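Long-range contacts in gamma-glutamylcyclotransferase (Homo sapiens, PDB 3CRY), which catalyses the formation of 5-oxoproline from gamma-glutamyl dipeptides and may contribute to glutathione homeostasis: residues A[17-22]-A[82-87]; A[33-38]-A[92-97]; A[41-46]-A[113-118]; A[107-112]-A[119-124]. The protein carries 1 engineered substitution. All coordinates share one frame; numbering follows the deposited sequence.

Contacts 1, 3 and 4 are pairings within one antiparallel sheet, and contact 2 lies beside it. Contacts 1 and 3 meet where V83 N binds C42 O at 2.7 Å. Contacts 3 and 4 share strand 106-114. The outer strands also meet: F20 N of contact 1 lies 2.8 Å from R123 O of contact 4, and the centres of these contacts are about 9 Å apart. Contact 2 touches contact 1 through M86 CE and N35 OD1, 3.6 Å apart, and through L94 on Y19. The side chain of Y19 is about 4 Å from that of Q98, the engineered residue at the proton-acceptor position, and the side chain of L94 is about 5 Å from it.

Contact 1: A[17-22]-A[82-87]; sequences FLYFAY and VVWKMN
The W84 ring has A21 CB at its edge, in plane, 3.8 Å from NE1, and V82 CG1 lies over one of its faces. The Y19 ring has the backbone N of A21 over the centre of one face. It is slid well away from the five-membered ring of W84, with the planes 25° apart, so the two rings barely overlap; Y19 CD2 still meets W84 CD1 at 3.8 Å. N87 O reaches the edge of the F17 ring, 3.2 Å from CE1. F17 CG sits between its backbone N and carbonyl carbon (chi1 73°), which brings CE1 over to M86 CB at 3.6 Å. M86 SD forms oblique Met-aromatic contacts with both F17 and Y19. L18 CB and V83 CG1, 3.8 Å apart, pack on the other face of the sheet. Six backbone hydrogen bonds join the strands, two at each of the pairs F17-M86, Y19-W84 and A21-V82. N25 takes both polar ends: its O accepts from W84 NE1, and its ND2 bonds to Y19 OH. This is a regular antiparallel strand pair, and the end of strand 16-21 forms the first part of the probable substrate-binding segment, Y19 to S24.

Contact 2: A[33-38]-A[92-97]; sequences LRNPSA and NSLDEQ
Q97 NE2 is gripped on two sides of the contact: it donates to N35 OD1 at 2.8 Å and to S93 OG at 3.0 Å. Both acceptors lie close to the amide plane of Q97, so both of its N-H groups can be used. N35 ND2 returns a bond to Q97 OE1, also 2.8 Å, in the carbonyl plane and on a lone pair. The two amides are thus joined by two reciprocal hydrogen bonds, their planes 30° apart. N35 OD1 receives its donor less regularly, 34° out of its carbonyl plane. Q97 and S93 are one turn apart on helix 91-97, and the paired amides tie this helix to the type I turn from N35 to A38 that follows helix 28-34. Just beyond helix 91-97 comes Q98, the engineered residue at the active-site position. An alanine in place of Q97 would probably leave N35 OD1 and S93 OG without their amide donor, though N35 ND2 would keep its other bond, to I31 O. R34 CB packs on Q97 CD at 3.7 Å. L94 CD1 comes within 4.0 Å of N35 OD1. A water donates to R34 O and bonds to S93 OG at 2.8 Å.

Contact 3: A[41-46]-A[113-118]; sequences FCVARL and ATQEGK
R45 and A113 form the firm part of this contact, a hydrogen-bonded antiparallel pair. R45 N donates to A113 O at 2.8 Å, and A113 N donates to R45 O at 2.9 Å. Both donors are tilted a little more than 20° from the carbonyl planes. A44 CB rests 3.5 Å from A113 O. Further along, the chains part, and a water takes over: it donates to V43 O at 2.6 Å and accepts from Q115 N at 2.8 Å. Side chains add little. C42 SG touches T114 CG2 at 3.9 Å, and Q115 NE2 reaches V43 CB at 4.1 Å. The T114 side chain is positioned by its own turn. With chi1 at 68°, its OG1 is turned into that turn, where it accepts from K118 N at 3.1 Å and, in an ST turn, from E116 N. CG2 is thereby left toward C42. T114 to G117 form a type I turn with a G1 bulge at G117, closing the hairpin of strands 106-114 and 119-126. On its other side strand 39-46 has a classic beta bulge, F41 and C42 both facing V83, and R45 NH1 makes a salt bridge to E78. Because main-chain bonds and a bridging water join the two chains, the pairing probably depends little on which side chains stand at R45 and A113.

Contact 4: A[107-112]-A[119-124]; sequences VIEVKV and EITCRS
V112 and I120 begin the tightly packed face, which continues through V110, C122, I108 and S124. V112 CG2 meets both I120 CB and C122 SG at 3.9 Å. I108 CG1 packs on S124 CB at 3.7 Å. With chi1 at 63°, this CG1 is turned in against the S124 backbone. Strands 16-21 and 39-46 cover this face, with F20 on V112 and C122. S124 OG is bonded to F20 O. Six backbone hydrogen bonds hold the two strands, at the pairs I108-S124, V110-C122 and V112-I120. The other face is looser and polar. T121 CG2 touches E109 CG at 3.6 Å. K111 lies beside T121 and crosses E119, but K111 NZ and E119 OE1 are 4.6 Å apart, beyond a salt bridge. K111 NZ has a weak bond to N92 of the second subunit. Near the far end, V107 CG1 lies 3.5 Å above the centre of the R123 guanidinium. R123 NH2 forms salt bridges to D95 of its own chain and to E109 of the second subunit, so the flat group is held by charge as well as by packing. A leucine at R123 would probably leave both carboxylates without their charged mate and take away the flat surface that V107 rests on. V107, I108 and E109 also pair antiparallel with a strand of the second subunit. This is a beta hairpin whose first strand carries the sheet across the interface of the homodimer.

Contact 1: A[17-22]-A[82-87]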
# COMPACT_ATOMS: atom_id res chain seq x y z
N PHE A 17 -16.97 -8.46 0.87
CA PHE A 17 -15.99 -7.47 1.27
C PHE A 17 -16.35 -6.13 0.62
O PHE A 17 -17.11 -6.09 -0.33
CB PHE A 17 -14.56 -7.91 0.91
CG PHE A 17 -14.24 -7.84 -0.56
CD1 PHE A 17 -14.62 -8.87 -1.43
CD2 PHE A 17 -13.54 -6.74 -1.08
CE1 PHE A 17 -14.31 -8.82 -2.78
CE2 PHE A 17 -13.24 -6.67 -2.44
CZ PHE A 17 -13.61 -7.70 -3.30
N LEU A 18 -15.78 -5.06 1.15
CA LEU A 18 -16.05 -3.71 0.62
C LEU A 18 -14.81 -3.21 -0.11
O LEU A 18 -13.68 -3.40 0.36
CB LEU A 18 -16.40 -2.76 1.76
CG LEU A 18 -17.63 -3.14 2.61
CD1 LEU A 18 -17.80 -2.16 3.72
CD2 LEU A 18 -18.89 -3.19 1.74
N TYR A 19 -15.03 -2.57 -1.26
CA TYR A 19 -13.97 -2.12 -2.16
C TYR A 19 -14.14 -0.61 -2.40
O TYR A 19 -15.20 -0.17 -2.81
CB TYR A 19 -14.03 -2.91 -3.49
CG TYR A 19 -13.29 -2.23 -4.64
CD1 TYR A 19 -11.94 -1.86 -4.51
CD2 TYR A 19 -13.92 -1.98 -5.85
CE1 TYR A 19 -11.26 -1.20 -5.55
CE2 TYR A 19 -13.24 -1.35 -6.91
CZ TYR A 19 -11.93 -0.96 -6.75
OH TYR A 19 -11.26 -0.33 -7.78
N PHE A 20 -13.08 0.17 -2.14
CA PHE A 20 -13.12 1.63 -2.30
C PHE A 20 -12.49 2.00 -3.64
O PHE A 20 -11.27 1.81 -3.85
CB PHE A 20 -12.39 2.32 -1.13
CG PHE A 20 -12.28 3.83 -1.26
CD1 PHE A 20 -13.40 4.65 -1.00
CD2 PHE A 20 -11.06 4.44 -1.60
CE1 PHE A 20 -13.32 6.06 -1.11
CE2 PHE A 20 -10.97 5.85 -1.68
CZ PHE A 20 -12.10 6.66 -1.43
N ALA A 21 -13.34 2.48 -4.55
CA ALA A 21 -12.89 2.93 -5.89
C ALA A 21 -12.77 4.44 -5.99
O ALA A 21 -13.66 5.15 -5.55
CB ALA A 21 -13.85 2.44 -6.96
N TYR A 22 -11.67 4.92 -6.59
CA TYR A 22 -11.47 6.35 -6.79
C TYR A 22 -11.14 6.78 -8.24
O TYR A 22 -10.96 7.98 -8.51
CB TYR A 22 -10.38 6.84 -5.82
CG TYR A 22 -9.07 6.11 -5.96
CD1 TYR A 22 -8.14 6.47 -6.98
CD2 TYR A 22 -8.74 5.05 -5.11
CE1 TYR A 22 -6.95 5.78 -7.14
CE2 TYR A 22 -7.51 4.35 -5.25
CZ TYR A 22 -6.64 4.73 -6.27
OH TYR A 22 -5.45 4.06 -6.43
N VAL A 82 -16.26 5.76 -4.28
CA VAL A 82 -17.45 4.90 -4.16
C VAL A 82 -17.02 3.60 -3.51
O VAL A 82 -16.03 2.98 -3.94
CB VAL A 82 -18.08 4.57 -5.55
CG1 VAL A 82 -19.13 3.42 -5.42
CG2 VAL A 82 -18.72 5.83 -6.16
N VAL A 83 -17.77 3.20 -2.49
CA VAL A 83 -17.60 1.89 -1.85
C VAL A 83 -18.54 0.90 -2.54
O VAL A 83 -19.77 1.12 -2.59
CB VAL A 83 -17.84 1.93 -0.32
CG1 VAL A 83 -17.68 0.55 0.27
CG2 VAL A 83 -16.85 2.93 0.36
N TRP A 84 -17.95 -0.18 -3.06
CA TRP A 84 -18.68 -1.28 -3.69
C TRP A 84 -18.70 -2.51 -2.79
O TRP A 84 -17.67 -2.88 -2.20
CB TRP A 84 -18.02 -1.68 -5.02
CG TRP A 84 -18.02 -0.59 -6.06
CD1 TRP A 84 -16.99 0.26 -6.35
CD2 TRP A 84 -19.10 -0.23 -6.93
NE1 TRP A 84 -17.36 1.14 -7.35
CE2 TRP A 84 -18.65 0.86 -7.73
CE3 TRP A 84 -20.41 -0.73 -7.13
CZ2 TRP A 84 -19.47 1.48 -8.71
CZ3 TRP A 84 -21.22 -0.11 -8.11
CH2 TRP A 84 -20.74 0.99 -8.88
N LYS A 85 -19.85 -3.18 -2.70
CA LYS A 85 -19.92 -4.46 -1.99
C LYS A 85 -19.75 -5.58 -3.01
O LYS A 85 -20.47 -5.65 -4.02
CB LYS A 85 -21.28 -4.60 -1.29
CG LYS A 85 -21.39 -5.84 -0.40
CD LYS A 85 -22.78 -5.83 0.24
CE LYS A 85 -22.84 -6.69 1.48
NZ LYS A 85 -24.28 -6.85 1.88
N MET A 86 -18.80 -6.47 -2.73
CA MET A 86 -18.47 -7.57 -3.64
C MET A 86 -18.39 -8.90 -2.89
O MET A 86 -18.14 -8.91 -1.67
CB MET A 86 -17.15 -7.25 -4.34
CG MET A 86 -17.27 -6.10 -5.35
SD MET A 86 -15.70 -5.60 -6.07
CE MET A 86 -15.39 -7.01 -7.12
N ASN A 87 -18.60 -10.00 -3.60
CA ASN A 87 -18.42 -11.32 -2.98
C ASN A 87 -16.95 -11.67 -2.81
O ASN A 87 -16.12 -11.35 -3.66
CB ASN A 87 -19.14 -12.43 -3.76
CG ASN A 87 -19.24 -13.72 -2.96
OD1 ASN A 87 -18.29 -14.50 -2.89
ND2 ASN A 87 -20.39 -13.94 -2.34

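Contact 2: A[33-38]-A[92-97]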
# COMPACT_ATOMS: atom_id res chain seq x y z
N LEU A 33 -18.08 -4.31 -16.21
CA LEU A 33 -17.46 -5.05 -17.34
C LEU A 33 -16.74 -6.33 -16.91
O LEU A 33 -16.91 -7.39 -17.54
CB LEU A 33 -16.49 -4.18 -18.14
CG LEU A 33 -17.11 -3.18 -19.12
CD1 LEU A 33 -16.00 -2.28 -19.67
CD2 LEU A 33 -17.85 -3.89 -20.29
N ARG A 34 -15.94 -6.25 -15.84
CA ARG A 34 -15.28 -7.44 -15.32
C ARG A 34 -15.84 -7.89 -13.97
O ARG A 34 -15.68 -9.05 -13.58
CB ARG A 34 -13.76 -7.24 -15.26
CG ARG A 34 -13.07 -7.55 -16.59
CD ARG A 34 -11.74 -6.82 -16.74
NE ARG A 34 -11.91 -5.43 -17.15
CZ ARG A 34 -11.95 -5.01 -18.41
NH1 ARG A 34 -11.85 -5.88 -19.41
NH2 ARG A 34 -12.10 -3.72 -18.69
N ASN A 35 -16.51 -6.98 -13.27
CA ASN A 35 -17.08 -7.29 -11.95
C ASN A 35 -18.60 -7.14 -11.93
O ASN A 35 -19.14 -6.30 -11.19
CB ASN A 35 -16.43 -6.43 -10.86
CG ASN A 35 -14.92 -6.42 -10.96
OD1 ASN A 35 -14.25 -7.37 -10.52
ND2 ASN A 35 -14.39 -5.38 -11.59
N PRO A 36 -19.32 -7.96 -12.73
CA PRO A 36 -20.76 -7.70 -12.91
C PRO A 36 -21.64 -7.80 -11.66
O PRO A 36 -22.72 -7.22 -11.64
CB PRO A 36 -21.19 -8.72 -13.98
CG PRO A 36 -20.04 -9.57 -14.26
CD PRO A 36 -18.84 -9.12 -13.49
N SER A 37 -21.18 -8.47 -10.61
CA SER A 37 -22.03 -8.60 -9.41
C SER A 37 -21.73 -7.54 -8.32
O SER A 37 -22.37 -7.55 -7.27
CB SER A 37 -22.01 -10.01 -8.84
OG SER A 37 -20.74 -10.34 -8.34
N ALA A 38 -20.75 -6.67 -8.56
CA ALA A 38 -20.49 -5.53 -7.66
C ALA A 38 -21.78 -4.74 -7.44
O ALA A 38 -22.52 -4.46 -8.38
CB ALA A 38 -19.41 -4.63 -8.23
N ASN A 92 -9.53 -12.52 -5.86
CA ASN A 92 -8.46 -12.81 -6.79
C ASN A 92 -8.62 -12.14 -8.16
O ASN A 92 -7.65 -11.68 -8.74
CB ASN A 92 -8.26 -14.32 -6.93
CG ASN A 92 -7.67 -14.93 -5.67
OD1 ASN A 92 -7.04 -14.24 -4.87
ND2 ASN A 92 -7.89 -16.24 -5.48
N SER A 93 -9.86 -12.09 -8.64
CA SER A 93 -10.15 -11.46 -9.93
C SER A 93 -9.85 -9.96 -9.91
O SER A 93 -9.24 -9.42 -10.84
CB SER A 93 -11.61 -11.71 -10.32
OG SER A 93 -11.90 -11.06 -11.55
N LEU A 94 -10.27 -9.28 -8.84
CA LEU A 94 -10.06 -7.83 -8.72
C LEU A 94 -8.57 -7.51 -8.68
O LEU A 94 -8.11 -6.59 -9.35
CB LEU A 94 -10.78 -7.31 -7.47
CG LEU A 94 -10.94 -5.79 -7.33
CD1 LEU A 94 -11.61 -5.13 -8.56
CD2 LEU A 94 -11.67 -5.45 -6.03
N ASP A 95 -7.81 -8.31 -7.92
CA ASP A 95 -6.35 -8.19 -7.88
C ASP A 95 -5.74 -8.31 -9.28
O ASP A 95 -4.89 -7.50 -9.66
CB ASP A 95 -5.73 -9.25 -6.95
CG ASP A 95 -6.03 -9.01 -5.47
OD1 ASP A 95 -6.68 -8.00 -5.09
OD2 ASP A 95 -5.59 -9.87 -4.66
N GLU A 96 -6.17 -9.33 -10.03
CA GLU A 96 -5.67 -9.57 -11.38
C GLU A 96 -5.94 -8.38 -12.30
O GLU A 96 -5.10 -7.98 -13.11
CB GLU A 96 -6.28 -10.85 -11.95
CG GLU A 96 -5.35 -12.04 -11.86
CD GLU A 96 -4.34 -12.06 -12.99
OE1 GLU A 96 -4.76 -11.75 -14.12
OE2 GLU A 96 -3.16 -12.39 -12.76
N GLN A 97 -7.13 -7.80 -12.16
CA GLN A 97 -7.51 -6.62 -12.94
C GLN A 97 -6.58 -5.43 -12.73
O GLN A 97 -6.34 -4.64 -13.66
CB GLN A 97 -8.93 -6.22 -12.61
CG GLN A 97 -9.96 -7.27 -13.04
CD GLN A 97 -11.32 -7.00 -12.47
OE1 GLN A 97 -11.75 -5.85 -12.39
NE2 GLN A 97 -12.02 -8.06 -12.06
O HOH W 1 -14.68 -11.15 -11.80

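Contact 3: A[41-46]-A[113-118]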
# COMPACT_ATOMS: atom_id res chain seq x y z
N PHE A 41 -22.58 0.46 -2.56
CA PHE A 41 -22.76 0.43 -1.10
C PHE A 41 -22.90 1.84 -0.52
O PHE A 41 -23.89 2.12 0.17
CB PHE A 41 -21.61 -0.34 -0.44
CG PHE A 41 -21.79 -0.60 1.04
CD1 PHE A 41 -22.60 -1.64 1.48
CD2 PHE A 41 -21.08 0.15 1.97
CE1 PHE A 41 -22.75 -1.90 2.85
CE2 PHE A 41 -21.22 -0.10 3.35
CZ PHE A 41 -22.06 -1.13 3.79
N CYS A 42 -21.93 2.72 -0.77
CA CYS A 42 -22.06 4.13 -0.35
C CYS A 42 -20.95 4.98 -0.94
O CYS A 42 -19.98 4.45 -1.49
CB CYS A 42 -22.00 4.23 1.17
SG CYS A 42 -20.41 3.83 1.92
N VAL A 43 -21.12 6.30 -0.85
CA VAL A 43 -20.09 7.28 -1.14
C VAL A 43 -19.29 7.50 0.14
O VAL A 43 -19.86 7.49 1.23
CB VAL A 43 -20.72 8.62 -1.57
CG1 VAL A 43 -19.65 9.70 -1.77
CG2 VAL A 43 -21.51 8.43 -2.87
N ALA A 44 -17.98 7.66 0.01
CA ALA A 44 -17.14 7.83 1.20
C ALA A 44 -15.89 8.68 0.94
O ALA A 44 -15.43 8.79 -0.21
CB ALA A 44 -16.77 6.48 1.81
N ARG A 45 -15.34 9.23 2.03
CA ARG A 45 -14.17 10.11 1.97
C ARG A 45 -12.96 9.44 2.62
O ARG A 45 -13.04 8.95 3.76
CB ARG A 45 -14.47 11.45 2.67
CG ARG A 45 -13.24 12.34 2.86
CD ARG A 45 -13.53 13.82 3.18
NE ARG A 45 -14.48 14.02 4.27
CZ ARG A 45 -15.00 15.22 4.59
NH1 ARG A 45 -14.66 16.31 3.90
NH2 ARG A 45 -15.86 15.33 5.60
N LEU A 46 -11.84 9.41 1.89
CA LEU A 46 -10.57 8.99 2.45
C LEU A 46 -9.78 10.22 2.89
O LEU A 46 -9.36 11.04 2.07
CB LEU A 46 -9.80 8.09 1.46
CG LEU A 46 -8.42 7.60 1.90
CD1 LEU A 46 -8.48 6.71 3.14
CD2 LEU A 46 -7.73 6.87 0.74
N ALA A 113 -14.76 7.43 5.59
CA ALA A 113 -15.88 8.00 6.35
C ALA A 113 -17.05 8.29 5.41
O ALA A 113 -16.87 8.91 4.36
CB ALA A 113 -15.43 9.29 7.06
N THR A 114 -18.24 7.82 5.78
CA THR A 114 -19.44 8.10 5.01
C THR A 114 -19.87 9.55 5.27
O THR A 114 -19.31 10.22 6.15
CB THR A 114 -20.58 7.15 5.40
OG1 THR A 114 -21.00 7.44 6.74
CG2 THR A 114 -20.13 5.70 5.36
N GLN A 115 -20.85 10.03 4.51
CA GLN A 115 -21.36 11.38 4.71
C GLN A 115 -22.18 11.51 6.02
O GLN A 115 -22.64 12.59 6.37
CB GLN A 115 -22.15 11.87 3.48
CG GLN A 115 -21.25 12.10 2.26
CD GLN A 115 -21.99 12.49 0.98
OE1 GLN A 115 -21.80 13.60 0.46
NE2 GLN A 115 -22.80 11.58 0.46
N GLU A 116 -22.33 10.41 6.76
CA GLU A 116 -22.90 10.47 8.11
C GLU A 116 -21.82 10.27 9.18
O GLU A 116 -22.12 10.11 10.38
CB GLU A 116 -24.07 9.49 8.28
CG GLU A 116 -23.70 8.01 8.42
CD GLU A 116 -23.65 7.26 7.10
OE1 GLU A 116 -23.35 6.05 7.12
OE2 GLU A 116 -23.89 7.87 6.04
N GLY A 117 -20.57 10.28 8.75
CA GLY A 117 -19.42 10.16 9.64
C GLY A 117 -19.20 8.78 10.24
O GLY A 117 -18.55 8.66 11.29
N LYS A 118 -19.75 7.76 9.60
CA LYS A 118 -19.51 6.36 9.99
C LYS A 118 -18.23 5.87 9.29
O LYS A 118 -18.06 6.08 8.08
CB LYS A 118 -20.70 5.48 9.61
CG LYS A 118 -20.57 3.98 9.92
CD LYS A 118 -21.57 3.17 9.05
CE LYS A 118 -21.45 1.65 9.22
NZ LYS A 118 -22.05 0.88 8.04
O HOH W 2 -21.93 8.36 2.53

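Contact 4: A[107-112]-A[119-124]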
# COMPACT_ATOMS: atom_id res chain seq x y z
N VAL A 107 -2.22 -4.08 -3.11
CA VAL A 107 -3.44 -4.10 -2.31
C VAL A 107 -3.23 -3.35 -1.00
O VAL A 107 -2.24 -3.58 -0.31
CB VAL A 107 -3.88 -5.57 -1.95
CG1 VAL A 107 -5.08 -5.55 -1.02
CG2 VAL A 107 -4.16 -6.37 -3.20
N ILE A 108 -4.15 -2.44 -0.69
CA ILE A 108 -4.15 -1.73 0.61
C ILE A 108 -5.44 -1.96 1.39
O ILE A 108 -6.46 -2.42 0.84
CB ILE A 108 -3.93 -0.20 0.44
CG1 ILE A 108 -5.08 0.45 -0.35
CG2 ILE A 108 -2.54 0.09 -0.17
CD1 ILE A 108 -4.91 1.97 -0.51
N GLU A 109 -5.42 -1.63 2.68
CA GLU A 109 -6.64 -1.53 3.48
C GLU A 109 -6.73 -0.08 3.89
O GLU A 109 -5.72 0.53 4.28
CB GLU A 109 -6.55 -2.41 4.75
CG GLU A 109 -7.82 -2.42 5.61
CD GLU A 109 -7.63 -3.23 6.88
OE1 GLU A 109 -7.56 -4.46 6.79
OE2 GLU A 109 -7.50 -2.60 7.94
N VAL A 110 -7.91 0.51 3.74
CA VAL A 110 -8.13 1.89 4.18
C VAL A 110 -9.39 2.02 5.01
O VAL A 110 -10.29 1.20 4.90
CB VAL A 110 -8.19 2.89 2.99
CG1 VAL A 110 -6.83 3.05 2.33
CG2 VAL A 110 -9.26 2.48 2.00
N LYS A 111 -9.44 3.06 5.84
CA LYS A 111 -10.64 3.35 6.60
C LYS A 111 -11.19 4.67 6.05
O LYS A 111 -10.48 5.67 5.97
CB LYS A 111 -10.31 3.42 8.09
CG LYS A 111 -10.09 2.03 8.67
CD LYS A 111 -9.43 2.06 10.04
CE LYS A 111 -9.34 0.64 10.60
NZ LYS A 111 -8.82 0.62 12.01
N VAL A 112 -12.45 4.62 5.62
CA VAL A 112 -13.09 5.78 4.99
C VAL A 112 -14.32 6.20 5.78
O VAL A 112 -14.84 5.42 6.60
CB VAL A 112 -13.44 5.50 3.49
CG1 VAL A 112 -12.15 5.20 2.67
CG2 VAL A 112 -14.44 4.35 3.37
N GLU A 119 -17.35 5.23 10.05
CA GLU A 119 -16.11 4.67 9.50
C GLU A 119 -16.35 3.27 8.91
O GLU A 119 -17.04 2.43 9.50
CB GLU A 119 -15.00 4.63 10.56
CG GLU A 119 -13.63 4.26 10.00
CD GLU A 119 -12.51 4.63 10.94
OE1 GLU A 119 -12.15 3.79 11.79
OE2 GLU A 119 -11.99 5.77 10.82
N ILE A 120 -15.75 3.05 7.74
CA ILE A 120 -15.88 1.79 7.00
C ILE A 120 -14.49 1.28 6.65
O ILE A 120 -13.66 2.05 6.18
CB ILE A 120 -16.56 1.99 5.62
CG1 ILE A 120 -17.77 2.92 5.70
CG2 ILE A 120 -16.93 0.64 4.99
CD1 ILE A 120 -18.63 2.81 4.48
N THR A 121 -14.24 -0.02 6.85
CA THR A 121 -12.95 -0.62 6.43
C THR A 121 -13.05 -1.22 5.02
O THR A 121 -13.89 -2.09 4.77
CB THR A 121 -12.45 -1.67 7.44
OG1 THR A 121 -12.36 -1.06 8.73
CG2 THR A 121 -11.09 -2.24 7.04
N CYS A 122 -12.16 -0.78 4.12
CA CYS A 122 -12.24 -1.18 2.71
C CYS A 122 -10.93 -1.71 2.12
O CYS A 122 -9.85 -1.28 2.51
CB CYS A 122 -12.63 0.01 1.83
SG CYS A 122 -14.26 0.69 2.17
N ARG A 123 -11.05 -2.62 1.16
CA ARG A 123 -9.93 -2.96 0.27
C ARG A 123 -9.80 -1.86 -0.80
O ARG A 123 -10.81 -1.34 -1.29
CB ARG A 123 -10.19 -4.31 -0.39
CG ARG A 123 -9.02 -4.94 -1.20
CD ARG A 123 -9.48 -6.26 -1.83
NE ARG A 123 -8.38 -7.09 -2.34
CZ ARG A 123 -7.64 -7.91 -1.58
NH1 ARG A 123 -7.84 -7.99 -0.27
NH2 ARG A 123 -6.67 -8.64 -2.13
N SER A 124 -8.57 -1.48 -1.14
CA SER A 124 -8.31 -0.60 -2.28
C SER A 124 -6.94 -0.95 -2.86
O SER A 124 -6.38 -2.02 -2.54
CB SER A 124 -8.40 0.89 -1.86
OG SER A 124 -8.62 1.72 -3.01